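Local coordinates for protein protease lasA (Pseudomonas aeruginosa, PDB 3IT5) that degrades elastin and cuts the pentaglycine cross-links of staphylococcal cell walls as a secreted, zinc-dependent M23 endopeptidase, at residues Leu121-Leu126 with Ala137-Tyr142; Tyr39-Trp44 with Cys170-Leu175; Arg68-His71 with Trp75-Asn78; Leu6-Trp11 with Ser94-Leu99. One frame throughout, in Å; residues are numbered along the deposited sequence.

In the fold
The four contacts lie in or around the curled antiparallel sheet of this M23 metallopeptidase. Contact 1 lies nearest the middle, about 5 Å from the centre of the chain, and its H122 binds the zinc ion. Contact 3 is a hairpin in the same sheet, and its strand 75-83 pairs with strand 121-127; the two contact centres are about 11 Å apart. Contact 4 packs the N-terminal segment on this sheet, with its centre about 10 Å from that of contact 1, and M7 O lies 2.7 Å from G140 N. Contact 2 is a surface contact about 24 Å from contact 3, centre to centre. Its W41 side chain lies about 7 Å from the zinc.

Contact 1. Residues Leu121-Leu126 with Ala137-Tyr142; sequences LHFSLL and ASFGPY. With ZN (zinc ion), chain E.
F123 and F139 come from opposite directions and touch through their CE2 corners. CE2 of F139 lies 3.6 Å from CE2 of F123 and comes in at the edge of the F123 ring, close to its plane. The two planes stand at 68° with centroids 5.6 Å apart, an oblique pair. F123 carries CG anti to its backbone N (chi1 165°), which extends the ring away from the strand toward F139. This is the tight part of the contact. The other part is looser: CD2 of L125 only brushes CB of A137, at 4.1 Å. All four residues are buried, and the contact is wholly apolar. Beyond it the chain turns outward. F139 to Y142 form a type II' turn, closed by a 3.3 Å bond from Y142 N to F139 O; the return bond, F139 N to Y142 O, is shorter at 2.8 Å. P141 in this turn is partly open to solvent. On the other side of strand 121-126, H122 binds the zinc ion through ND1 at 2.2 Å. H23, D36 and a water complete the metal site, and N25 holds H122 NE2. Strand 121-127 lies in the large sheet between strands 34-38 and 75-83, whose F35 and Y79 meet the F123 ring. M7 packs on F139. Strand 138-139 is an outermost strand of the small four-stranded sheet, so the contact joins the two sheets.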
loop_
_atom_site.group_PDB
_atom_site.type_symbol
_atom_site.label_atom_id
_atom_site.label_comp_id
_atom_site.label_asym_id
_atom_site.label_seq_id
_atom_site.Cartn_x
_atom_site.Cartn_y
_atom_site.Cartn_z
ATOM N N LEU A 121 7.039 -1.706 -1.799
ATOM C CA LEU A 121 5.960 -0.864 -2.306
ATOM C C LEU A 121 5.632 0.255 -1.312
ATOM O O LEU A 121 5.381 -0.009 -0.135
ATOM C CB LEU A 121 4.704 -1.699 -2.591
ATOM C CG LEU A 121 3.386 -0.931 -2.775
ATOM C CD1 LEU A 121 3.320 -0.224 -4.130
ATOM C CD2 LEU A 121 2.187 -1.850 -2.585
ATOM N N HIS A 122 5.649 1.495 -1.799
ATOM C CA HIS A 122 5.146 2.651 -1.058
ATOM C C HIS A 122 3.692 2.874 -1.489
ATOM O O HIS A 122 3.414 3.115 -2.662
ATOM C CB HIS A 122 6.040 3.873 -1.334
ATOM C CG HIS A 122 5.473 5.181 -0.873
ATOM N ND1 HIS A 122 5.693 5.686 0.390
ATOM C CD2 HIS A 122 4.732 6.108 -1.525
ATOM C CE1 HIS A 122 5.098 6.860 0.503
ATOM N NE2 HIS A 122 4.497 7.135 -0.642
ATOM N N PHE A 123 2.775 2.782 -0.527
ATOM C CA PHE A 123 1.337 2.687 -0.805
ATOM C C PHE A 123 0.552 3.736 -0.011
ATOM O O PHE A 123 0.584 3.736 1.217
ATOM C CB PHE A 123 0.877 1.254 -0.490
ATOM C CG PHE A 123 -0.610 1.077 -0.381
ATOM C CD1 PHE A 123 -1.407 1.028 -1.521
ATOM C CD2 PHE A 123 -1.211 0.905 0.864
ATOM C CE1 PHE A 123 -2.783 0.837 -1.421
ATOM C CE2 PHE A 123 -2.591 0.714 0.975
ATOM C CZ PHE A 123 -3.376 0.684 -0.169
ATOM N N SER A 124 -0.154 4.620 -0.718
ATOM C CA SER A 124 -0.784 5.800 -0.097
ATOM C C SER A 124 -2.302 5.889 -0.260
ATOM O O SER A 124 -2.849 5.518 -1.296
ATOM C CB SER A 124 -0.163 7.081 -0.654
ATOM O OG SER A 124 1.251 7.025 -0.619
ATOM N N LEU A 125 -2.960 6.428 0.764
ATOM C CA LEU A 125 -4.404 6.635 0.762
ATOM C C LEU A 125 -4.762 8.075 0.400
ATOM O O LEU A 125 -4.267 9.026 1.014
ATOM C CB LEU A 125 -5.002 6.263 2.127
ATOM C CG LEU A 125 -6.524 6.280 2.338
ATOM C CD1 LEU A 125 -7.242 5.252 1.470
ATOM C CD2 LEU A 125 -6.835 6.038 3.813
ATOM N N LEU A 126 -5.633 8.219 -0.595
ATOM C CA LEU A 126 -6.084 9.527 -1.060
ATOM C C LEU A 126 -7.601 9.676 -1.033
ATOM O O LEU A 126 -8.334 8.700 -0.859
ATOM C CB LEU A 126 -5.566 9.812 -2.476
ATOM C CG LEU A 126 -4.055 9.995 -2.642
ATOM C CD1 LEU A 126 -3.351 8.649 -2.791
ATOM C CD2 LEU A 126 -3.775 10.878 -3.844
ATOM N N ALA A 137 -8.548 3.416 9.040
ATOM C CA ALA A 137 -8.885 2.808 7.747
ATOM C C ALA A 137 -8.823 1.277 7.780
ATOM O O ALA A 137 -7.933 0.698 8.407
ATOM C CB ALA A 137 -7.983 3.353 6.651
ATOM N N SER A 138 -9.777 0.631 7.109
ATOM C CA SER A 138 -9.785 -0.832 6.993
ATOM C C SER A 138 -9.205 -1.331 5.667
ATOM O O SER A 138 -9.490 -0.785 4.600
ATOM C CB SER A 138 -11.192 -1.407 7.183
ATOM O OG SER A 138 -11.600 -1.351 8.539
ATOM N N PHE A 139 -8.381 -2.367 5.764
ATOM C CA PHE A 139 -7.868 -3.093 4.616
ATOM C C PHE A 139 -8.131 -4.553 4.918
ATOM O O PHE A 139 -7.432 -5.160 5.735
ATOM C CB PHE A 139 -6.375 -2.826 4.434
ATOM C CG PHE A 139 -6.058 -1.400 4.090
ATOM C CD1 PHE A 139 -5.689 -0.499 5.085
ATOM C CD2 PHE A 139 -6.149 -0.951 2.776
ATOM C CE1 PHE A 139 -5.404 0.828 4.775
ATOM C CE2 PHE A 139 -5.868 0.374 2.452
ATOM C CZ PHE A 139 -5.494 1.267 3.459
ATOM N N GLY A 140 -9.171 -5.097 4.289
ATOM C CA GLY A 140 -9.728 -6.384 4.702
ATOM C C GLY A 140 -10.298 -6.244 6.106
ATOM O O GLY A 140 -10.934 -5.230 6.411
ATOM N N PRO A 141 -10.054 -7.244 6.977
ATOM C CA PRO A 141 -10.521 -7.178 8.363
ATOM C C PRO A 141 -9.714 -6.200 9.227
ATOM O O PRO A 141 -10.177 -5.811 10.303
ATOM C CB PRO A 141 -10.326 -8.615 8.862
ATOM C CG PRO A 141 -9.174 -9.132 8.054
ATOM C CD PRO A 141 -9.340 -8.505 6.693
ATOM N N TYR A 142 -8.525 -5.814 8.756
ATOM C CA TYR A 142 -7.596 -4.987 9.537
ATOM C C TYR A 142 -7.980 -3.512 9.586
ATOM O O TYR A 142 -8.217 -2.884 8.545
ATOM C CB TYR A 142 -6.164 -5.097 8.999
ATOM C CG TYR A 142 -5.638 -6.506 8.853
ATOM C CD1 TYR A 142 -5.364 -7.292 9.972
ATOM C CD2 TYR A 142 -5.397 -7.045 7.592
ATOM C CE1 TYR A 142 -4.879 -8.593 9.833
ATOM C CE2 TYR A 142 -4.915 -8.341 7.444
ATOM C CZ TYR A 142 -4.659 -9.107 8.568
ATOM O OH TYR A 142 -4.173 -10.383 8.428
HETATM ZN ZN ZN E . 7.078 4.701 1.812
HETATM O O HOH W 1 8.839 4.493 0.693
#

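Contact 2. Residues Tyr39-Trp44 with Cys170-Leu175; sequences YDWPRW and CAFRPL
W41 and F172 both hold CG anti to the carbonyl carbon and beside the backbone N, with chi1 at -75° and -56°. Both also have positive phi. Together these torsions bring the two rings together between the loops. The rim of F172 points at one face of the W41 indole, and the planes stand at 76°. It is a T-shaped pair, with 5.5 Å between the centroids of the F172 ring and the five-membered ring of W41. F172 CE2 does the touching. It lies 4.1 Å from W41 CE2, above the indole plane and offset toward the rim. The two side chains cross at about a right angle. The contact is small, and F172 remains exposed. The indole is fixed by more than this ring contact: NE1 is hydrogen-bonded to Q18 O, and the ring also meets that of H120, nearly parallel to it. F172 sits in a type II turn from C170 to R173. Its backbone bonds to P19, and C170 is joined to C155 by a disulfide. Both loops are therefore tied to the residues around strand 16-19. The W41 side chain comes within about 4 Å of those of D36, a zinc ligand, and H120, a probable proton donor or acceptor. Such a place is consistent with one wall of the loop-lined substrate groove of M23 peptidases.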
loop_
_atom_site.group_PDB
_atom_site.type_symbol
_atom_site.label_atom_id
_atom_site.label_comp_id
_atom_site.label_asym_id
_atom_site.label_seq_id
_atom_site.Cartn_x
_atom_site.Cartn_y
_atom_site.Cartn_z
ATOM N N TYR A 39 7.493 -8.502 0.583
ATOM C CA TYR A 39 7.470 -9.901 1.006
ATOM C C TYR A 39 8.588 -10.191 2.007
ATOM O O TYR A 39 8.318 -10.687 3.102
ATOM C CB TYR A 39 7.550 -10.869 -0.190
ATOM C CG TYR A 39 7.968 -12.272 0.214
ATOM C CD1 TYR A 39 7.115 -13.084 0.957
ATOM C CD2 TYR A 39 9.223 -12.775 -0.126
ATOM C CE1 TYR A 39 7.499 -14.366 1.351
ATOM C CE2 TYR A 39 9.621 -14.057 0.262
ATOM C CZ TYR A 39 8.749 -14.848 0.996
ATOM O OH TYR A 39 9.126 -16.115 1.386
ATOM N N ASP A 40 9.827 -9.860 1.635
ATOM C CA ASP A 40 11.006 -10.216 2.438
ATOM C C ASP A 40 11.956 -9.065 2.806
ATOM O O ASP A 40 12.900 -9.281 3.564
ATOM C CB ASP A 40 11.795 -11.354 1.763
ATOM C CG ASP A 40 12.048 -11.108 0.276
ATOM O OD1 ASP A 40 11.664 -10.035 -0.242
ATOM O OD2 ASP A 40 12.622 -12.004 -0.381
ATOM N N TRP A 41 11.700 -7.860 2.284
ATOM C CA TRP A 41 12.566 -6.673 2.481
ATOM C C TRP A 41 14.056 -6.921 2.162
ATOM O O TRP A 41 14.922 -6.763 3.031
ATOM C CB TRP A 41 12.393 -6.082 3.893
ATOM C CG TRP A 41 11.108 -5.320 4.073
ATOM C CD1 TRP A 41 9.917 -5.815 4.520
ATOM C CD2 TRP A 41 10.891 -3.925 3.808
ATOM N NE1 TRP A 41 8.969 -4.819 4.546
ATOM C CE2 TRP A 41 9.540 -3.648 4.116
ATOM C CE3 TRP A 41 11.706 -2.883 3.344
ATOM C CZ2 TRP A 41 8.984 -2.374 3.973
ATOM C CZ3 TRP A 41 11.150 -1.610 3.201
ATOM C CH2 TRP A 41 9.801 -1.371 3.512
ATOM N N PRO A 42 14.361 -7.285 0.901
ATOM C CA PRO A 42 15.687 -7.782 0.566
ATOM C C PRO A 42 16.620 -6.689 0.032
ATOM O O PRO A 42 16.286 -5.501 0.088
ATOM C CB PRO A 42 15.379 -8.779 -0.544
ATOM C CG PRO A 42 14.219 -8.136 -1.283
ATOM C CD PRO A 42 13.503 -7.226 -0.300
ATOM N N ARG A 43 17.777 -7.103 -0.479
ATOM C CA ARG A 43 18.703 -6.203 -1.159
ATOM C C ARG A 43 18.214 -5.943 -2.583
ATOM O O ARG A 43 17.379 -6.690 -3.101
ATOM C CB ARG A 43 20.103 -6.824 -1.206
ATOM C CG ARG A 43 21.218 -5.818 -1.076
ATOM C CD ARG A 43 22.377 -6.107 -2.012
ATOM N NE ARG A 43 23.062 -4.869 -2.385
ATOM C CZ ARG A 43 24.345 -4.595 -2.150
ATOM N NH1 ARG A 43 25.140 -5.475 -1.547
ATOM N NH2 ARG A 43 24.838 -3.429 -2.536
ATOM N N TRP A 44 18.732 -4.892 -3.218
ATOM C CA TRP A 44 18.482 -4.662 -4.644
ATOM C C TRP A 44 18.982 -5.854 -5.464
ATOM O O TRP A 44 19.866 -6.597 -5.024
ATOM C CB TRP A 44 19.157 -3.369 -5.128
ATOM C CG TRP A 44 18.625 -2.111 -4.486
ATOM C CD1 TRP A 44 19.297 -1.282 -3.629
ATOM C CD2 TRP A 44 17.317 -1.541 -4.651
ATOM N NE1 TRP A 44 18.489 -0.232 -3.252
ATOM C CE2 TRP A 44 17.271 -0.365 -3.866
ATOM C CE3 TRP A 44 16.183 -1.905 -5.393
ATOM C CZ2 TRP A 44 16.129 0.445 -3.792
ATOM C CZ3 TRP A 44 15.045 -1.103 -5.315
ATOM C CH2 TRP A 44 15.031 0.062 -4.521
ATOM N N CYS A 170 1.798 -6.717 13.913
ATOM C CA CYS A 170 2.903 -5.770 14.035
ATOM C C CYS A 170 3.606 -5.493 12.709
ATOM O O CYS A 170 3.514 -6.279 11.762
ATOM C CB CYS A 170 3.922 -6.276 15.071
ATOM S SG CYS A 170 3.229 -6.647 16.718
ATOM N N ALA A 171 4.310 -4.364 12.656
ATOM C CA ALA A 171 5.208 -4.070 11.548
ATOM C C ALA A 171 6.289 -5.143 11.493
ATOM O O ALA A 171 6.726 -5.644 12.534
ATOM C CB ALA A 171 5.829 -2.704 11.720
ATOM N N PHE A 172 6.677 -5.508 10.273
ATOM C CA PHE A 172 7.734 -6.493 10.003
ATOM C C PHE A 172 7.395 -7.939 10.406
ATOM O O PHE A 172 8.287 -8.748 10.679
ATOM C CB PHE A 172 9.089 -6.022 10.563
ATOM C CG PHE A 172 9.516 -4.668 10.046
ATOM C CD1 PHE A 172 9.750 -3.617 10.921
ATOM C CD2 PHE A 172 9.662 -4.444 8.680
ATOM C CE1 PHE A 172 10.132 -2.365 10.447
ATOM C CE2 PHE A 172 10.044 -3.194 8.197
ATOM C CZ PHE A 172 10.283 -2.156 9.083
ATOM N N ARG A 173 6.098 -8.245 10.441
ATOM C CA ARG A 173 5.620 -9.629 10.478
ATOM C C ARG A 173 4.751 -9.893 9.246
ATOM O O ARG A 173 4.172 -8.954 8.694
ATOM C CB ARG A 173 4.842 -9.926 11.766
ATOM C CG ARG A 173 5.704 -10.470 12.909
ATOM C CD ARG A 173 6.314 -9.346 13.727
ATOM N NE ARG A 173 7.029 -9.831 14.908
ATOM C CZ ARG A 173 7.350 -9.074 15.956
ATOM N NH1 ARG A 173 7.012 -7.792 15.986
ATOM N NH2 ARG A 173 8.003 -9.598 16.981
ATOM N N PRO A 174 4.675 -11.165 8.797
ATOM C CA PRO A 174 3.841 -11.491 7.635
ATOM C C PRO A 174 2.378 -11.151 7.887
ATOM O O PRO A 174 1.808 -11.578 8.886
ATOM C CB PRO A 174 4.019 -13.006 7.487
ATOM C CG PRO A 174 5.333 -13.299 8.141
ATOM C CD PRO A 174 5.412 -12.345 9.290
ATOM N N LEU A 175 1.788 -10.371 6.986
ATOM C CA LEU A 175 0.396 -9.951 7.122
ATOM C C LEU A 175 -0.456 -10.620 6.046
ATOM O O LEU A 175 -0.423 -10.218 4.880
ATOM C CB LEU A 175 0.287 -8.421 7.030
ATOM C CG LEU A 175 -1.035 -7.742 7.400
ATOM C CD1 LEU A 175 -1.391 -8.022 8.856
ATOM C CD2 LEU A 175 -0.948 -6.237 7.148
#

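Contact 3. Residues Arg68-His71 with Trp75-Asn78; sequences RVTH and WATN
Backbone hydrogen bonds pair V69 with T77 in both directions. V69 N reaches T77 O at 2.9 Å, and T77 N reaches V69 O at 2.9 Å. A third bond, from H71 N to W75 O at 3.0 Å, continues the ladder toward the turn. R68 with N78 and T70 with A76 are the non-hydrogen-bonded pairs of this antiparallel hairpin. CA-H...O contacts add to it, such as R68 CA to T77 O at 3.3 Å.

The polar side-chain contact lies on the face of R68, A76 and N78. R68 grips one atom, N78 OD1, side-on with two nitrogens. NE is modelled 2.5 Å from OD1, doubtfully short for such a bond, with an angle of 162° at the hydrogen. NH2 is 3.0 Å from OD1 and less well aimed. OD1 lies in the guanidinium plane, but the amide is turned 56° from that plane, and NH2 stands above the carbonyl plane. Bends at chi2 and chi3 fold the arginine back to make this grip.

Apolar contact is slight: R68 CD rests 4.0 Å from A76 CB. On the other face V69 CB makes van der Waals contact with the T77 hydroxyl, whose OG1 is hydrogen-bonded to Y79.

N78 is buried. Its OD1 takes two donors and its ND2 bonds to Q66, so the rotation of the amide is fixed. The arginine charge probably polarises the amide carbonyl.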
loop_
_atom_site.group_PDB
_atom_site.type_symbol
_atom_site.label_atom_id
_atom_site.label_comp_id
_atom_site.label_asym_id
_atom_site.label_seq_id
_atom_site.Cartn_x
_atom_site.Cartn_y
_atom_site.Cartn_z
ATOM N N ARG A 68 -1.973 5.062 -9.865
ATOM C CA ARG A 68 -3.048 5.451 -8.953
ATOM C C ARG A 68 -4.339 4.728 -9.358
ATOM O O ARG A 68 -4.646 4.607 -10.547
ATOM C CB ARG A 68 -3.228 6.980 -8.971
ATOM C CG ARG A 68 -4.426 7.552 -8.187
ATOM C CD ARG A 68 -4.055 8.124 -6.801
ATOM N NE ARG A 68 -2.786 8.858 -6.786
ATOM C CZ ARG A 68 -2.647 10.172 -6.956
ATOM N NH1 ARG A 68 -3.702 10.956 -7.159
ATOM N NH2 ARG A 68 -1.434 10.708 -6.914
ATOM N N VAL A 69 -5.080 4.232 -8.368
ATOM C CA VAL A 69 -6.393 3.633 -8.612
ATOM C C VAL A 69 -7.447 4.510 -7.937
ATOM O O VAL A 69 -7.402 4.726 -6.724
ATOM C CB VAL A 69 -6.465 2.158 -8.123
ATOM C CG1 VAL A 69 -7.839 1.547 -8.408
ATOM C CG2 VAL A 69 -5.376 1.321 -8.793
ATOM N N THR A 70 -8.381 5.027 -8.732
ATOM C CA THR A 70 -9.337 6.017 -8.252
ATOM C C THR A 70 -10.777 5.508 -8.326
ATOM O O THR A 70 -11.281 5.200 -9.412
ATOM C CB THR A 70 -9.202 7.339 -9.043
ATOM O OG1 THR A 70 -7.826 7.755 -9.048
ATOM C CG2 THR A 70 -10.077 8.433 -8.431
ATOM N N HIS A 71 -11.420 5.421 -7.163
ATOM C CA HIS A 71 -12.814 4.978 -7.040
ATOM C C HIS A 71 -13.767 6.144 -7.347
ATOM O O HIS A 71 -13.387 7.308 -7.180
ATOM C CB HIS A 71 -13.050 4.431 -5.625
ATOM C CG HIS A 71 -14.284 3.591 -5.483
ATOM N ND1 HIS A 71 -14.349 2.283 -5.914
ATOM C CD2 HIS A 71 -15.491 3.865 -4.937
ATOM C CE1 HIS A 71 -15.548 1.793 -5.655
ATOM N NE2 HIS A 71 -16.260 2.732 -5.058
ATOM N N TRP A 75 -12.281 8.354 -3.054
ATOM C CA TRP A 75 -11.273 7.514 -2.403
ATOM C C TRP A 75 -10.326 6.911 -3.429
ATOM O O TRP A 75 -10.759 6.345 -4.434
ATOM C CB TRP A 75 -11.931 6.402 -1.575
ATOM C CG TRP A 75 -12.518 6.883 -0.276
ATOM C CD1 TRP A 75 -13.842 6.960 0.049
ATOM C CD2 TRP A 75 -11.797 7.354 0.870
ATOM N NE1 TRP A 75 -13.991 7.455 1.325
ATOM C CE2 TRP A 75 -12.751 7.705 1.851
ATOM C CE3 TRP A 75 -10.437 7.517 1.163
ATOM C CZ2 TRP A 75 -12.388 8.212 3.105
ATOM C CZ3 TRP A 75 -10.078 8.020 2.412
ATOM C CH2 TRP A 75 -11.051 8.364 3.365
ATOM N N ALA A 76 -9.029 7.045 -3.175
ATOM C CA ALA A 76 -8.023 6.586 -4.124
ATOM C C ALA A 76 -6.812 6.003 -3.420
ATOM O O ALA A 76 -6.543 6.304 -2.258
ATOM C CB ALA A 76 -7.600 7.730 -5.048
ATOM N N THR A 77 -6.072 5.170 -4.139
ATOM C CA THR A 77 -4.831 4.628 -3.609
ATOM C C THR A 77 -3.676 4.900 -4.564
ATOM O O THR A 77 -3.831 4.824 -5.783
ATOM C CB THR A 77 -4.949 3.124 -3.291
ATOM O OG1 THR A 77 -5.601 2.450 -4.374
ATOM C CG2 THR A 77 -5.753 2.913 -2.014
ATOM N N ASN A 78 -2.526 5.246 -3.998
ATOM C CA ASN A 78 -1.325 5.475 -4.782
ATOM C C ASN A 78 -0.307 4.358 -4.588
ATOM O O ASN A 78 -0.204 3.782 -3.506
ATOM C CB ASN A 78 -0.709 6.828 -4.433
ATOM C CG ASN A 78 0.107 7.402 -5.569
ATOM O OD1 ASN A 78 -0.442 7.901 -6.553
ATOM N ND2 ASN A 78 1.429 7.332 -5.443
#

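Contact 4. Residues Leu6-Trp11 with Ser94-Leu99; sequences LMQLPW and SADTKL
Q8 and D96 cross at about a right angle, the glutamine reaching over from the N-terminal segment to the turn S94-T97. The amide and carboxylate planes are 51° apart, so the two flat groups neither stack nor lie in one plane. Q8 CD is 4.0 Å from D96 OD1. Which end of the amide faces the carboxylate is uncertain. The first torsion of Q8 (chi1 61°) sets CG between the backbone N and the carbonyl carbon, and the chain runs extended from there. This carries the amide past A95 to D96, and Q8 CG packs on A95 CB at 3.8 Å, the apolar part of the contact. D96 has positive phi at the third position of a type II turn. S94 O closes the turn, accepting from T97 N and T97 OG1, both at 3.1 Å and from the same face of its plane. L9 CB sits over one face of the W11 indole, toward its rim, and W17 stacks on the ring. Backbone bonds from Q8 to A54 and from D96 and T97 to A53 tie both segments to the chain just after strand 50-52. The clear partner of D96 OD1 is Q13 N, which donates to it. A carboxylate held by a backbone N-H beside a neutral amide is consistent with an ionised D96, and links the turn to the N-terminal segment by polar as well as apolar contacts.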
loop_
_atom_site.group_PDB
_atom_site.type_symbol
_atom_site.label_atom_id
_atom_site.label_comp_id
_atom_site.label_asym_id
_atom_site.label_seq_id
_atom_site.Cartn_x
_atom_site.Cartn_y
_atom_site.Cartn_z
ATOM N N LEU A 6 -14.441 -1.628 1.374
ATOM C CA LEU A 6 -13.985 -1.060 0.102
ATOM C C LEU A 6 -12.610 -1.558 -0.323
ATOM O O LEU A 6 -12.349 -1.729 -1.518
ATOM C CB LEU A 6 -13.990 0.476 0.160
ATOM C CG LEU A 6 -13.586 1.263 -1.098
ATOM C CD1 LEU A 6 -14.445 0.900 -2.316
ATOM C CD2 LEU A 6 -13.641 2.752 -0.833
ATOM N N MET A 7 -11.740 -1.801 0.655
ATOM C CA MET A 7 -10.333 -2.070 0.377
ATOM C C MET A 7 -9.769 -3.340 0.999
ATOM O O MET A 7 -10.123 -3.715 2.120
ATOM C CB MET A 7 -9.478 -0.871 0.790
ATOM C CG MET A 7 -9.494 0.247 -0.224
ATOM S SD MET A 7 -8.594 1.689 0.336
ATOM C CE MET A 7 -9.918 2.601 1.109
ATOM N N GLN A 8 -8.895 -3.992 0.236
ATOM C CA GLN A 8 -8.034 -5.065 0.718
ATOM C C GLN A 8 -6.590 -4.548 0.701
ATOM O O GLN A 8 -6.332 -3.438 0.229
ATOM C CB GLN A 8 -8.163 -6.306 -0.180
ATOM C CG GLN A 8 -7.747 -6.070 -1.640
ATOM C CD GLN A 8 -7.246 -7.319 -2.340
ATOM O OE1 GLN A 8 -6.065 -7.412 -2.682
ATOM N NE2 GLN A 8 -8.127 -8.278 -2.560
ATOM N N LEU A 9 -5.655 -5.354 1.199
ATOM C CA LEU A 9 -4.227 -5.022 1.143
ATOM C C LEU A 9 -3.700 -5.114 -0.299
ATOM O O LEU A 9 -4.168 -5.958 -1.072
ATOM C CB LEU A 9 -3.430 -5.947 2.074
ATOM C CG LEU A 9 -3.788 -5.885 3.564
ATOM C CD1 LEU A 9 -3.364 -7.172 4.289
ATOM C CD2 LEU A 9 -3.186 -4.643 4.237
ATOM N N PRO A 10 -2.725 -4.249 -0.664
ATOM C CA PRO A 10 -2.252 -4.142 -2.054
ATOM C C PRO A 10 -1.280 -5.242 -2.517
ATOM O O PRO A 10 -0.294 -4.954 -3.209
ATOM C CB PRO A 10 -1.583 -2.761 -2.084
ATOM C CG PRO A 10 -1.075 -2.575 -0.701
ATOM C CD PRO A 10 -2.075 -3.250 0.209
ATOM N N TRP A 11 -1.551 -6.484 -2.121
ATOM C CA TRP A 11 -0.898 -7.649 -2.716
ATOM C C TRP A 11 -1.905 -8.776 -2.920
ATOM O O TRP A 11 -3.029 -8.701 -2.424
ATOM C CB TRP A 11 0.311 -8.118 -1.903
ATOM C CG TRP A 11 0.064 -8.387 -0.444
ATOM C CD1 TRP A 11 -0.367 -9.557 0.118
ATOM C CD2 TRP A 11 0.277 -7.474 0.643
ATOM N NE1 TRP A 11 -0.447 -9.425 1.488
ATOM C CE2 TRP A 11 -0.058 -8.156 1.834
ATOM C CE3 TRP A 11 0.714 -6.143 0.724
ATOM C CZ2 TRP A 11 0.035 -7.556 3.093
ATOM C CZ3 TRP A 11 0.798 -5.543 1.979
ATOM C CH2 TRP A 11 0.462 -6.252 3.145
ATOM N N SER A 94 -10.594 -4.095 -10.455
ATOM C CA SER A 94 -11.188 -4.498 -9.184
ATOM C C SER A 94 -10.074 -4.713 -8.160
ATOM O O SER A 94 -8.899 -4.813 -8.526
ATOM C CB SER A 94 -11.964 -5.803 -9.367
ATOM O OG SER A 94 -12.831 -5.732 -10.484
ATOM N N ALA A 95 -10.436 -4.798 -6.884
ATOM C CA ALA A 95 -9.496 -5.262 -5.879
ATOM C C ALA A 95 -8.889 -6.564 -6.389
ATOM O O ALA A 95 -9.599 -7.406 -6.944
ATOM C CB ALA A 95 -10.187 -5.474 -4.540
ATOM N N ASP A 96 -7.572 -6.690 -6.246
ATOM C CA ASP A 96 -6.839 -7.913 -6.592
ATOM C C ASP A 96 -6.457 -8.013 -8.078
ATOM O O ASP A 96 -6.050 -9.081 -8.542
ATOM C CB ASP A 96 -7.596 -9.170 -6.122
ATOM C CG ASP A 96 -6.675 -10.235 -5.542
ATOM O OD1 ASP A 96 -5.633 -9.882 -4.948
ATOM O OD2 ASP A 96 -7.011 -11.432 -5.660
ATOM N N THR A 97 -6.584 -6.908 -8.816
ATOM C CA THR A 97 -6.098 -6.854 -10.198
ATOM C C THR A 97 -4.611 -6.518 -10.177
ATOM O O THR A 97 -4.221 -5.459 -9.689
ATOM C CB THR A 97 -6.856 -5.811 -11.062
ATOM O OG1 THR A 97 -8.233 -6.189 -11.190
ATOM C CG2 THR A 97 -6.237 -5.722 -12.462
ATOM N N LYS A 98 -3.783 -7.414 -10.711
ATOM C CA LYS A 98 -2.339 -7.194 -10.711
ATOM C C LYS A 98 -1.962 -5.951 -11.515
ATOM O O LYS A 98 -2.251 -5.861 -12.707
ATOM C CB LYS A 98 -1.588 -8.430 -11.221
ATOM C CG LYS A 98 -0.077 -8.250 -11.313
ATOM C CD LYS A 98 0.628 -9.587 -11.535
ATOM C CE LYS A 98 2.118 -9.400 -11.825
ATOM N NZ LYS A 98 2.831 -10.716 -11.820
ATOM N N LEU A 99 -1.319 -5.000 -10.843
ATOM C CA LEU A 99 -0.891 -3.742 -11.462
ATOM C C LEU A 99 0.524 -3.842 -12.019
ATOM O O LEU A 99 0.905 -3.078 -12.913
ATOM C CB LEU A 99 -0.960 -2.601 -10.443
ATOM C CG LEU A 99 -2.279 -2.387 -9.688
ATOM C CD1 LEU A 99 -2.180 -1.163 -8.777
ATOM C CD2 LEU A 99 -3.448 -2.240 -10.654
#